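Local coordinates for branched-chain-amino-acid aminotransferase (Deinococcus radiodurans, PDB 3UYY), which probably transfers amino groups between branched-chain amino acids and 2-oxoglutarate with pyridoxal 5'-phosphate as cofactor, in the synthesis of isoleucine and valine, at residues B[34-39]-B[167-172]; B[78-83]-B[302-307]; B[95-100]-B[264-269]; B[178-183]-B[308-313]. All coordinates share one frame; numbering follows the deposited sequence.

Overall arrangement
The chain has the two-domain fold of the class-IV aminotransferases, with an antiparallel sheet on one side and a mixed sheet on the other. Contact 1 lies within the first and contact 4 within the second, their centres about 27 Å apart. Contacts 2 and 3 join the two halves at PLP, with centres about 11 Å apart, and touch through T267 and T304. Contact 2 adds strand 74-83, of the same sheet as contact 1. Along the chain both segments of contact 1 come before those of contact 4. Contact 3 opens and closes between the two segments of contact 2. The cofactor phosphate is thus held where residues from both halves of the sequence converge.

Contact 1 (B[34-39]-B[167-172]); sequences IRTDLR and VFCVPV
T36 and C169 are joined through one water. It accepts from T36 N at 2.9 Å and donates to C169 O at 2.9 Å. R39 NH1 adds a weak third bond to it from the edge of its guanidinium, and also forms a salt bridge with E64 of the second subunit. No clear direct hydrogen bond crosses between 34-39 and 167-172. Within 34-39, R39 NH2 reaches back to T36 O at 2.8 Å and closes the bend before strand 39-45. The arginine can do this because its chain bends at chi2 (128°) and chi3 (-112°). With a leucine in its place, T36 O would probably lose this donor and E64 its salt-bridge mate. Much of the rest is carbon packing. R39 CG lies 3.3 Å from F168 CB, alongside the start of the phenylalanine rather than on its ring. T36 CG2 meets P171 CD at 3.7 Å. The I34 side chain crosses P171 at about a right angle, with I34 CD1 4.1 Å from P171 CG. Around the contact, helix 115-129 covers V167 and C169, F168 packs on R145 of the L-glutamate site, and strand 162-172 lies between 39-45 and 141-151 in the antiparallel sheet.

Contact 2 (B[78-83]-B[302-307]); sequences GLKAYR and CGTAAV. With PLP (pyridoxal-5'-phosphate), chain D.
T304 packs against strand 74-83 at L79 and K80 with its methyl group, and this is the close side of the contact. T304 CG2 sits 3.9 Å from L79 CA and 3.8 Å from K80 CG. The lysine is extended beyond CG and runs past the threonine in the opposite sense. K80 CE comes 3.5 Å from T304 O, and NZ makes one weak hydrogen bond to the same oxygen. The threonine hydroxyl faces the cofactor instead. With OG1 anti to the carbonyl carbon (chi1 -65°), it stands beside its own N-H. Both then donate to one phosphate oxygen: T304 OG1 lies 2.7 Å from O1P of PLP, and T304 N lies 2.8 Å from it at 157°. This is part of the phosphate-binding cup of the class-IV aminotransferases, formed here by the loop between strands 296-302 and 309-316. S265, I266 and T267 hold other oxygens of the phosphate. The looser side begins at the lysine tip. A water accepts from K80 NZ and donates to A305 O at 2.8 Å, so a water links K80 and A305 there. V307 CG2 stays 4.4 Å from K80 NZ, and A306 and V307 are poorly ordered. Shortening K80 to an alanine is likely to leave that water without its lysine partner and this side of the loop freer to move. A305 and A306 belong to the L-glutamate site, and A305 also touches Y175.

Contact 3 (B[95-100]-B[264-269]); sequences DQNAAR and PSITKY. With PLP (pyridoxal-5'-phosphate), chain D.
The guanidinium of R100 carries I266 CG1 on one face, 3.6 Å above the plane and set toward the rim. At its edge lie P264 O and the phosphate of PLP. This is the phosphate cup of the class-IV aminotransferase fold, placed at the N-terminal end of helix 266-276. R100 leaves helix 94-107 with CG anti to the backbone N (chi1 -169°), and a bend at chi3 turns the flat group into the cup. NH1 is shared: R100 NH1 gives to O2P of PLP at 2.7 Å and to P264 O at 3.0 Å. It meets P264 O from above the carbonyl plane, 47° out of it, yet the oxygen stays in the guanidinium plane. R100 NH2 adds a weak bond to O2P and a salt bridge to E77, so several bonds together fix the rotation of the group. I266 N also donates to O2P of PLP, at 2.8 Å. The isoleucine lies between the two helices, with I266 CD1 3.3 Å from Q96 CB. A second phosphate oxygen, O3P, takes three donors: T267 N, T267 OG1 and S265 OG. S265 is the N-cap of the helix, and its hydroxyl serves both sides. S265 OG accepts from K268 N at 3.0 Å. S265 OG also donates to PLP O3P, 2.5 Å away.

Contact 4 (B[178-183]-B[308-313]); sequences GGLTPT and ITPIGG
T183 and P310 make one of two backbone hydrogen bonds that join the segments, with T183 N to P310 O at 3.1 Å. The other runs from G312 N to T183 O at 2.7 Å and is nearly straight, 169° at the hydrogen, although the donor stands 54° out of the carbonyl plane. T183 thus bonds to the residues before and after I311, the pattern of a parallel bridge. Here strand 183-187 begins to pair with strand 309-316 in the mixed sheet. Two CA-H...O contacts support the bridge. P182 CA lies 3.3 Å from P310 O, and I311 CA lies 3.5 Å from T183 O. Further out the contact is apolar. The prolines meet through P182 CB and P310 CB, 3.8 Å apart, and P182 CB also lies 3.7 Å from G312 CA. G312 can come this near because it has no beta carbon, which would point at P182 and T183 O. L180, the centre of an inverse gamma turn, reaches across the P310 ring at about a right angle, with L180 CD2 next to P310 CG and CD. L180 also touches Y337 of helix 331-344. T183 CG2 sits between the backbone N and the carbonyl carbon (chi1 -167° for OG1), and this turns the methyl onto T309 CG2, 3.3 Å away. Neither segment carries an ionisable side chain, so main-chain bonds and apolar surface carry the join.

Contact 1 (B[34-39]-B[167-172])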
loop_
_atom_site.group_PDB
_atom_site.type_symbol
_atom_site.label_atom_id
_atom_site.label_comp_id
_atom_site.label_asym_id
_atom_site.label_seq_id
_atom_site.Cartn_x
_atom_site.Cartn_y
_atom_site.Cartn_z
ATOM N N ILE B 34 -16.776 -5.767 -15.964
ATOM C CA ILE B 34 -17.609 -6.632 -16.785
ATOM C C ILE B 34 -16.720 -7.819 -17.134
ATOM O O ILE B 34 -15.620 -7.631 -17.656
ATOM C CB ILE B 34 -18.036 -5.934 -18.095
ATOM C CG1 ILE B 34 -19.099 -4.873 -17.801
ATOM C CG2 ILE B 34 -18.553 -6.957 -19.097
ATOM C CD1 ILE B 34 -19.454 -4.041 -19.000
ATOM N N ARG B 35 -17.183 -9.030 -16.832
ATOM C CA ARG B 35 -16.412 -10.227 -17.120
ATOM C C ARG B 35 -16.245 -10.499 -18.617
ATOM O O ARG B 35 -17.206 -10.856 -19.299
ATOM C CB ARG B 35 -17.073 -11.446 -16.466
ATOM C CG ARG B 35 -16.238 -12.699 -16.607
ATOM C CD ARG B 35 -16.813 -13.887 -15.864
ATOM N NE ARG B 35 -15.822 -14.959 -15.754
ATOM C CZ ARG B 35 -16.030 -16.134 -15.162
ATOM N NH1 ARG B 35 -17.211 -16.408 -14.612
ATOM N NH2 ARG B 35 -15.055 -17.037 -15.121
ATOM N N THR B 36 -15.032 -10.328 -19.132
ATOM C CA THR B 36 -14.776 -10.612 -20.540
ATOM C C THR B 36 -14.417 -12.096 -20.613
ATOM O O THR B 36 -14.274 -12.741 -19.573
ATOM C CB THR B 36 -13.635 -9.739 -21.097
ATOM O OG1 THR B 36 -12.443 -9.940 -20.327
ATOM C CG2 THR B 36 -14.047 -8.269 -21.048
ATOM N N ASP B 37 -14.267 -12.640 -21.821
ATOM C CA ASP B 37 -13.996 -14.071 -21.979
ATOM C C ASP B 37 -12.695 -14.654 -21.450
ATOM O O ASP B 37 -12.730 -15.592 -20.659
ATOM C CB ASP B 37 -14.138 -14.486 -23.448
ATOM C CG ASP B 37 -15.571 -14.423 -23.940
ATOM O OD1 ASP B 37 -16.490 -14.259 -23.100
ATOM O OD2 ASP B 37 -15.782 -14.546 -25.165
ATOM N N LEU B 38 -11.558 -14.110 -21.878
ATOM C CA LEU B 38 -10.257 -14.647 -21.485
ATOM C C LEU B 38 -9.233 -13.635 -20.951
ATOM O O LEU B 38 -9.208 -12.483 -21.378
ATOM C CB LEU B 38 -9.646 -15.395 -22.686
ATOM C CG LEU B 38 -10.411 -16.588 -23.283
ATOM C CD1 LEU B 38 -9.839 -16.970 -24.655
ATOM C CD2 LEU B 38 -10.327 -17.776 -22.336
ATOM N N ARG B 39 -8.395 -14.093 -20.021
ATOM C CA ARG B 39 -7.325 -13.298 -19.418
ATOM C C ARG B 39 -6.015 -14.059 -19.591
ATOM O O ARG B 39 -6.012 -15.285 -19.761
ATOM C CB ARG B 39 -7.514 -13.133 -17.917
ATOM C CG ARG B 39 -8.818 -12.587 -17.490
ATOM C CD ARG B 39 -9.400 -13.494 -16.447
ATOM N NE ARG B 39 -10.582 -14.153 -16.967
ATOM C CZ ARG B 39 -11.681 -13.523 -17.369
ATOM N NH1 ARG B 39 -11.756 -12.205 -17.313
ATOM N NH2 ARG B 39 -12.716 -14.229 -17.818
ATOM N N VAL B 167 -3.287 -10.290 -17.133
ATOM C CA VAL B 167 -3.830 -9.211 -17.924
ATOM C C VAL B 167 -5.259 -9.534 -18.284
ATOM O O VAL B 167 -5.517 -10.507 -18.983
ATOM C CB VAL B 167 -3.026 -8.982 -19.245
ATOM C CG1 VAL B 167 -3.741 -7.957 -20.109
ATOM C CG2 VAL B 167 -1.602 -8.507 -18.931
ATOM N N PHE B 168 -6.189 -8.730 -17.777
ATOM C CA PHE B 168 -7.583 -8.904 -18.117
ATOM C C PHE B 168 -8.080 -7.582 -18.692
ATOM O O PHE B 168 -7.472 -6.528 -18.469
ATOM C CB PHE B 168 -8.405 -9.368 -16.900
ATOM C CG PHE B 168 -8.600 -8.328 -15.835
ATOM C CD1 PHE B 168 -9.660 -7.432 -15.907
ATOM C CD2 PHE B 168 -7.750 -8.270 -14.735
ATOM C CE1 PHE B 168 -9.867 -6.501 -14.902
ATOM C CE2 PHE B 168 -7.955 -7.336 -13.726
ATOM C CZ PHE B 168 -9.012 -6.454 -13.811
ATOM N N CYS B 169 -9.157 -7.632 -19.468
ATOM C CA CYS B 169 -9.673 -6.420 -20.067
ATOM C C CYS B 169 -11.135 -6.206 -19.746
ATOM O O CYS B 169 -11.860 -7.152 -19.443
ATOM C CB CYS B 169 -9.481 -6.447 -21.580
ATOM S SG CYS B 169 -10.543 -7.620 -22.411
ATOM N N VAL B 170 -11.557 -4.943 -19.819
ATOM C CA VAL B 170 -12.929 -4.557 -19.536
ATOM C C VAL B 170 -13.361 -3.439 -20.472
ATOM O O VAL B 170 -12.702 -2.404 -20.553
ATOM C CB VAL B 170 -13.070 -4.005 -18.104
ATOM C CG1 VAL B 170 -14.465 -3.420 -17.911
ATOM C CG2 VAL B 170 -12.786 -5.087 -17.079
ATOM N N PRO B 171 -14.464 -3.627 -21.202
ATOM C CA PRO B 171 -14.910 -2.548 -22.095
ATOM C C PRO B 171 -15.401 -1.362 -21.246
ATOM O O PRO B 171 -16.039 -1.569 -20.207
ATOM C CB PRO B 171 -16.044 -3.199 -22.876
ATOM C CG PRO B 171 -16.574 -4.250 -21.902
ATOM C CD PRO B 171 -15.301 -4.828 -21.345
ATOM N N VAL B 172 -15.106 -0.132 -21.675
ATOM C CA VAL B 172 -15.529 1.057 -20.925
ATOM C C VAL B 172 -15.851 2.287 -21.768
ATOM O O VAL B 172 -15.742 2.281 -22.994
ATOM C CB VAL B 172 -14.451 1.527 -19.908
ATOM C CG1 VAL B 172 -14.208 0.480 -18.848
ATOM C CG2 VAL B 172 -13.162 1.859 -20.648
HETATM O O HOH W 1 -12.918 -9.077 -17.527
#

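Contact 2 (B[78-83]-B[302-307])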
loop_
_atom_site.group_PDB
_atom_site.type_symbol
_atom_site.label_atom_id
_atom_site.label_comp_id
_atom_site.label_asym_id
_atom_site.label_seq_id
_atom_site.Cartn_x
_atom_site.Cartn_y
_atom_site.Cartn_z
ATOM N N GLY B 78 -2.484 0.319 -16.725
ATOM C CA GLY B 78 -3.757 0.576 -17.368
ATOM C C GLY B 78 -3.482 1.214 -18.713
ATOM O O GLY B 78 -2.680 2.156 -18.801
ATOM N N LEU B 79 -4.090 0.670 -19.765
ATOM C CA LEU B 79 -3.940 1.212 -21.115
ATOM C C LEU B 79 -5.108 0.680 -21.935
ATOM O O LEU B 79 -5.740 -0.320 -21.555
ATOM C CB LEU B 79 -2.608 0.811 -21.741
ATOM C CG LEU B 79 -2.372 -0.664 -22.008
ATOM C CD1 LEU B 79 -1.144 -0.822 -22.871
ATOM C CD2 LEU B 79 -2.203 -1.401 -20.691
ATOM N N LYS B 80 -5.414 1.358 -23.038
ATOM C CA LYS B 80 -6.541 0.966 -23.863
ATOM C C LYS B 80 -6.217 0.584 -25.301
ATOM O O LYS B 80 -5.112 0.830 -25.822
ATOM C CB LYS B 80 -7.579 2.085 -23.899
ATOM C CG LYS B 80 -8.045 2.590 -22.547
ATOM C CD LYS B 80 -8.942 3.806 -22.726
ATOM C CE LYS B 80 -9.587 4.188 -21.420
ATOM N NZ LYS B 80 -10.588 5.281 -21.561
ATOM N N ALA B 81 -7.223 -0.034 -25.916
ATOM C CA ALA B 81 -7.200 -0.473 -27.288
ATOM C C ALA B 81 -8.387 0.278 -27.879
ATOM O O ALA B 81 -9.442 0.409 -27.238
ATOM C CB ALA B 81 -7.443 -1.970 -27.359
ATOM N N TYR B 82 -8.227 0.774 -29.092
ATOM C CA TYR B 82 -9.302 1.510 -29.694
ATOM C C TYR B 82 -9.637 0.973 -31.073
ATOM O O TYR B 82 -8.772 0.442 -31.778
ATOM C CB TYR B 82 -8.921 2.994 -29.790
ATOM C CG TYR B 82 -8.414 3.611 -28.498
ATOM C CD1 TYR B 82 -7.097 3.434 -28.083
ATOM C CD2 TYR B 82 -9.260 4.373 -27.691
ATOM C CE1 TYR B 82 -6.636 4.002 -26.892
ATOM C CE2 TYR B 82 -8.810 4.941 -26.507
ATOM C CZ TYR B 82 -7.502 4.755 -26.113
ATOM O OH TYR B 82 -7.061 5.343 -24.948
ATOM N N ARG B 83 -10.903 1.097 -31.447
ATOM C CA ARG B 83 -11.330 0.659 -32.764
ATOM C C ARG B 83 -11.252 1.885 -33.659
ATOM O O ARG B 83 -11.774 2.947 -33.313
ATOM C CB ARG B 83 -12.767 0.142 -32.737
ATOM C CG ARG B 83 -13.320 -0.172 -34.125
ATOM C CD ARG B 83 -12.686 -1.418 -34.737
ATOM N NE ARG B 83 -13.179 -2.640 -34.099
ATOM C CZ ARG B 83 -12.764 -3.871 -34.395
ATOM N NH1 ARG B 83 -11.840 -4.068 -35.319
ATOM N NH2 ARG B 83 -13.286 -4.912 -33.767
ATOM N N CYS B 302 -5.127 14.782 -16.245
ATOM C CA CYS B 302 -4.954 13.878 -17.371
ATOM C C CYS B 302 -4.579 12.448 -16.965
ATOM O O CYS B 302 -3.941 12.228 -15.937
ATOM C CB CYS B 302 -3.903 14.460 -18.335
ATOM S SG CYS B 302 -2.201 14.453 -17.717
ATOM N N GLY B 303 -4.986 11.483 -17.783
ATOM C CA GLY B 303 -4.685 10.084 -17.506
ATOM C C GLY B 303 -5.375 9.157 -18.490
ATOM O O GLY B 303 -6.243 9.593 -19.234
ATOM N N THR B 304 -5.000 7.881 -18.506
ATOM C CA THR B 304 -5.619 6.918 -19.416
ATOM C C THR B 304 -7.138 6.886 -19.236
ATOM O O THR B 304 -7.892 6.952 -20.203
ATOM C CB THR B 304 -5.049 5.490 -19.197
ATOM O OG1 THR B 304 -3.660 5.472 -19.540
ATOM C CG2 THR B 304 -5.772 4.478 -20.081
ATOM N N ALA B 305 -7.588 6.783 -17.992
ATOM C CA ALA B 305 -9.016 6.741 -17.728
ATOM C C ALA B 305 -9.637 8.094 -18.010
ATOM O O ALA B 305 -10.684 8.194 -18.659
ATOM C CB ALA B 305 -9.270 6.348 -16.286
ATOM N N ALA B 306 -8.974 9.140 -17.532
ATOM C CA ALA B 306 -9.469 10.498 -17.703
ATOM C C ALA B 306 -9.378 11.054 -19.125
ATOM O O ALA B 306 -10.338 11.638 -19.622
ATOM C CB ALA B 306 -8.740 11.433 -16.734
ATOM N N VAL B 307 -8.235 10.863 -19.777
ATOM C CA VAL B 307 -8.019 11.393 -21.117
ATOM C C VAL B 307 -8.452 12.844 -21.008
ATOM O O VAL B 307 -9.371 13.292 -21.688
ATOM C CB VAL B 307 -8.899 10.685 -22.159
ATOM C CG1 VAL B 307 -8.546 11.181 -23.554
ATOM C CG2 VAL B 307 -8.710 9.182 -22.060
HETATM N N1 PLP D . -1.698 9.352 -11.477
HETATM C C2 PLP D . -2.393 8.384 -10.788
HETATM C C2A PLP D . -2.307 8.386 -9.259
HETATM C C3 PLP D . -3.157 7.433 -11.530
HETATM O O3 PLP D . -3.844 6.481 -10.868
HETATM C C4 PLP D . -3.194 7.491 -12.979
HETATM C C4A PLP D . -4.062 6.402 -13.745
HETATM C C5 PLP D . -2.418 8.560 -13.643
HETATM C C6 PLP D . -1.692 9.462 -12.864
HETATM C C5A PLP D . -2.319 8.789 -15.124
HETATM O O4P PLP D . -1.352 8.024 -15.762
HETATM P P PLP D . -1.557 7.554 -17.255
HETATM O O1P PLP D . -2.744 6.722 -17.361
HETATM O O2P PLP D . -0.259 6.726 -17.501
HETATM O O3P PLP D . -1.476 8.750 -18.137
HETATM O O HOH W 2 -12.156 6.002 -19.705
#

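Contact 3 (B[95-100]-B[264-269])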
loop_
_atom_site.group_PDB
_atom_site.type_symbol
_atom_site.label_atom_id
_atom_site.label_comp_id
_atom_site.label_asym_id
_atom_site.label_seq_id
_atom_site.Cartn_x
_atom_site.Cartn_y
_atom_site.Cartn_z
ATOM N N ASP B 95 4.557 0.226 -25.078
ATOM C CA ASP B 95 5.963 0.195 -24.671
ATOM C C ASP B 95 6.205 1.024 -23.423
ATOM O O ASP B 95 7.034 0.666 -22.578
ATOM C CB ASP B 95 6.840 0.730 -25.800
ATOM C CG ASP B 95 6.395 2.101 -26.263
ATOM O OD1 ASP B 95 5.193 2.256 -26.569
ATOM O OD2 ASP B 95 7.234 3.019 -26.316
ATOM N N GLN B 96 5.486 2.139 -23.317
ATOM C CA GLN B 96 5.631 3.024 -22.168
ATOM C C GLN B 96 5.102 2.380 -20.885
ATOM O O GLN B 96 5.672 2.552 -19.813
ATOM C CB GLN B 96 4.908 4.348 -22.430
ATOM C CG GLN B 96 5.537 5.190 -23.536
ATOM C CD GLN B 96 6.988 5.565 -23.236
ATOM O OE1 GLN B 96 7.921 4.902 -23.684
ATOM N NE2 GLN B 96 7.177 6.621 -22.462
ATOM N N ASN B 97 4.008 1.643 -20.989
ATOM C CA ASN B 97 3.445 0.983 -19.818
ATOM C C ASN B 97 4.376 -0.114 -19.312
ATOM O O ASN B 97 4.605 -0.230 -18.103
ATOM C CB ASN B 97 2.087 0.378 -20.158
ATOM C CG ASN B 97 1.054 1.425 -20.453
ATOM O OD1 ASN B 97 0.473 2.005 -19.530
ATOM N ND2 ASN B 97 0.817 1.689 -21.743
ATOM N N ALA B 98 4.909 -0.916 -20.237
ATOM C CA ALA B 98 5.817 -1.994 -19.858
ATOM C C ALA B 98 7.041 -1.395 -19.173
ATOM O O ALA B 98 7.566 -1.974 -18.225
ATOM C CB ALA B 98 6.232 -2.793 -21.073
ATOM N N ALA B 99 7.484 -0.233 -19.646
ATOM C CA ALA B 99 8.637 0.435 -19.046
ATOM C C ALA B 99 8.298 0.900 -17.630
ATOM O O ALA B 99 9.085 0.709 -16.701
ATOM C CB ALA B 99 9.067 1.641 -19.897
ATOM N N ARG B 100 7.132 1.516 -17.457
ATOM C CA ARG B 100 6.754 1.979 -16.127
ATOM C C ARG B 100 6.520 0.794 -15.164
ATOM O O ARG B 100 6.935 0.842 -14.004
ATOM C CB ARG B 100 5.507 2.872 -16.194
ATOM C CG ARG B 100 5.197 3.601 -14.882
ATOM C CD ARG B 100 4.060 4.608 -15.035
ATOM N NE ARG B 100 2.790 3.991 -15.418
ATOM C CZ ARG B 100 1.734 4.676 -15.852
ATOM N NH1 ARG B 100 1.791 6.000 -15.954
ATOM N NH2 ARG B 100 0.624 4.043 -16.211
ATOM N N PRO B 264 4.478 8.992 -13.004
ATOM C CA PRO B 264 4.848 9.513 -14.328
ATOM C C PRO B 264 3.812 9.080 -15.376
ATOM O O PRO B 264 3.940 8.053 -16.044
ATOM C CB PRO B 264 6.251 8.937 -14.554
ATOM C CG PRO B 264 6.245 7.668 -13.743
ATOM C CD PRO B 264 5.499 8.057 -12.489
ATOM N N SER B 265 2.766 9.890 -15.471
ATOM C CA SER B 265 1.637 9.699 -16.378
ATOM C C SER B 265 2.038 9.632 -17.851
ATOM O O SER B 265 2.700 10.537 -18.368
ATOM C CB SER B 265 0.636 10.846 -16.169
ATOM O OG SER B 265 -0.423 10.819 -17.111
ATOM N N ILE B 266 1.625 8.556 -18.517
ATOM C CA ILE B 266 1.923 8.358 -19.934
ATOM C C ILE B 266 1.149 9.381 -20.767
ATOM O O ILE B 266 1.616 9.840 -21.812
ATOM C CB ILE B 266 1.499 6.943 -20.406
ATOM C CG1 ILE B 266 2.241 5.860 -19.595
ATOM C CG2 ILE B 266 1.714 6.820 -21.914
ATOM C CD1 ILE B 266 3.743 5.859 -19.755
ATOM N N THR B 267 -0.049 9.716 -20.295
ATOM C CA THR B 267 -0.911 10.677 -20.971
ATOM C C THR B 267 -0.313 12.073 -20.791
ATOM O O THR B 267 -0.424 12.919 -21.677
ATOM C CB THR B 267 -2.360 10.641 -20.380
ATOM O OG1 THR B 267 -2.879 9.300 -20.448
ATOM C CG2 THR B 267 -3.284 11.598 -21.141
ATOM N N LYS B 268 0.335 12.296 -19.649
ATOM C CA LYS B 268 0.954 13.593 -19.355
ATOM C C LYS B 268 2.163 13.829 -20.262
ATOM O O LYS B 268 2.317 14.905 -20.837
ATOM C CB LYS B 268 1.361 13.675 -17.875
ATOM C CG LYS B 268 1.998 15.006 -17.444
ATOM C CD LYS B 268 3.498 15.051 -17.705
ATOM C CE LYS B 268 4.319 14.072 -16.832
ATOM N NZ LYS B 268 4.458 14.441 -15.376
ATOM N N TYR B 269 3.025 12.829 -20.398
ATOM C CA TYR B 269 4.174 12.991 -21.281
ATOM C C TYR B 269 3.697 13.151 -22.717
ATOM O O TYR B 269 4.278 13.911 -23.481
ATOM C CB TYR B 269 5.126 11.808 -21.154
ATOM C CG TYR B 269 5.996 11.933 -19.934
ATOM C CD1 TYR B 269 5.902 11.026 -18.883
ATOM C CD2 TYR B 269 6.890 12.993 -19.811
ATOM C CE1 TYR B 269 6.681 11.178 -17.736
ATOM C CE2 TYR B 269 7.669 13.155 -18.670
ATOM C CZ TYR B 269 7.559 12.243 -17.638
ATOM O OH TYR B 269 8.341 12.394 -16.522
HETATM N N1 PLP D . -1.698 9.352 -11.477
HETATM C C2 PLP D . -2.393 8.384 -10.788
HETATM C C2A PLP D . -2.307 8.386 -9.259
HETATM C C3 PLP D . -3.157 7.433 -11.530
HETATM O O3 PLP D . -3.844 6.481 -10.868
HETATM C C4 PLP D . -3.194 7.491 -12.979
HETATM C C4A PLP D . -4.062 6.402 -13.745
HETATM C C5 PLP D . -2.418 8.560 -13.643
HETATM C C6 PLP D . -1.692 9.462 -12.864
HETATM C C5A PLP D . -2.319 8.789 -15.124
HETATM O O4P PLP D . -1.352 8.024 -15.762
HETATM P P PLP D . -1.557 7.554 -17.255
HETATM O O1P PLP D . -2.744 6.722 -17.361
HETATM O O2P PLP D . -0.259 6.726 -17.501
HETATM O O3P PLP D . -1.476 8.750 -18.137
#

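Contact 4 (B[178-183]-B[308-313])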
loop_
_atom_site.group_PDB
_atom_site.type_symbol
_atom_site.label_atom_id
_atom_site.label_comp_id
_atom_site.label_asym_id
_atom_site.label_seq_id
_atom_site.Cartn_x
_atom_site.Cartn_y
_atom_site.Cartn_z
ATOM N N GLY B 178 -18.855 11.833 -19.444
ATOM C CA GLY B 178 -18.912 11.618 -20.881
ATOM C C GLY B 178 -18.963 12.907 -21.677
ATOM O O GLY B 178 -20.038 13.449 -21.939
ATOM N N GLY B 179 -17.790 13.391 -22.070
ATOM C CA GLY B 179 -17.699 14.625 -22.829
ATOM C C GLY B 179 -16.668 15.524 -22.178
ATOM O O GLY B 179 -16.157 15.192 -21.108
ATOM N N LEU B 180 -16.349 16.652 -22.812
ATOM C CA LEU B 180 -15.365 17.572 -22.241
ATOM C C LEU B 180 -16.028 18.567 -21.313
ATOM O O LEU B 180 -15.913 19.779 -21.505
ATOM C CB LEU B 180 -14.614 18.338 -23.331
ATOM C CG LEU B 180 -13.158 17.915 -23.518
ATOM C CD1 LEU B 180 -12.422 18.903 -24.405
ATOM C CD2 LEU B 180 -12.495 17.837 -22.159
ATOM N N THR B 181 -16.724 18.046 -20.309
ATOM C CA THR B 181 -17.410 18.889 -19.344
ATOM C C THR B 181 -16.518 18.983 -18.106
ATOM O O THR B 181 -16.018 17.975 -17.609
ATOM C CB THR B 181 -18.814 18.299 -18.980
ATOM O OG1 THR B 181 -18.727 17.508 -17.787
ATOM C CG2 THR B 181 -19.327 17.414 -20.118
ATOM N N PRO B 182 -16.289 20.199 -17.606
ATOM C CA PRO B 182 -15.437 20.318 -16.425
ATOM C C PRO B 182 -16.041 19.811 -15.119
ATOM O O PRO B 182 -17.257 19.691 -14.975
ATOM C CB PRO B 182 -15.095 21.808 -16.391
ATOM C CG PRO B 182 -16.253 22.444 -17.055
ATOM C CD PRO B 182 -16.530 21.515 -18.212
ATOM N N THR B 183 -15.166 19.487 -14.178
ATOM C CA THR B 183 -15.583 18.999 -12.885
ATOM C C THR B 183 -14.627 19.636 -11.871
ATOM O O THR B 183 -13.505 20.002 -12.224
ATOM C CB THR B 183 -15.544 17.444 -12.856
ATOM O OG1 THR B 183 -16.247 16.967 -11.699
ATOM C CG2 THR B 183 -14.115 16.932 -12.846
ATOM N N ILE B 308 -7.795 13.569 -20.121
ATOM C CA ILE B 308 -8.126 14.968 -19.841
ATOM C C ILE B 308 -9.530 15.323 -19.360
ATOM O O ILE B 308 -10.497 15.344 -20.123
ATOM C CB ILE B 308 -7.841 15.918 -21.003
ATOM C CG1 ILE B 308 -6.390 15.785 -21.468
ATOM C CG2 ILE B 308 -8.033 17.358 -20.499
ATOM C CD1 ILE B 308 -5.941 16.903 -22.398
ATOM N N THR B 309 -9.604 15.641 -18.077
ATOM C CA THR B 309 -10.822 16.071 -17.431
ATOM C C THR B 309 -10.560 17.561 -17.140
ATOM O O THR B 309 -9.658 17.889 -16.368
ATOM C CB THR B 309 -11.027 15.342 -16.083
ATOM O OG1 THR B 309 -11.260 13.945 -16.308
ATOM C CG2 THR B 309 -12.201 15.931 -15.335
ATOM N N PRO B 310 -11.318 18.481 -17.764
ATOM C CA PRO B 310 -11.063 19.898 -17.475
ATOM C C PRO B 310 -11.393 20.165 -16.010
ATOM O O PRO B 310 -12.364 19.610 -15.481
ATOM C CB PRO B 310 -12.030 20.633 -18.400
ATOM C CG PRO B 310 -12.330 19.622 -19.487
ATOM C CD PRO B 310 -12.423 18.333 -18.726
ATOM N N ILE B 311 -10.576 20.990 -15.352
ATOM C CA ILE B 311 -10.818 21.321 -13.954
ATOM C C ILE B 311 -11.713 22.550 -13.945
ATOM O O ILE B 311 -11.299 23.621 -14.398
ATOM C CB ILE B 311 -9.532 21.699 -13.186
ATOM C CG1 ILE B 311 -8.473 20.602 -13.311
ATOM C CG2 ILE B 311 -9.883 21.946 -11.723
ATOM C CD1 ILE B 311 -8.861 19.307 -12.686
ATOM N N GLY B 312 -12.935 22.384 -13.444
ATOM C CA GLY B 312 -13.871 23.490 -13.389
ATOM C C GLY B 312 -13.377 24.531 -12.413
ATOM O O GLY B 312 -13.301 25.715 -12.738
ATOM N N GLY B 313 -13.036 24.076 -11.212
ATOM C CA GLY B 313 -12.546 24.970 -10.182
ATOM C C GLY B 313 -11.986 24.180 -9.016
ATOM O O GLY B 313 -12.502 23.117 -8.672
#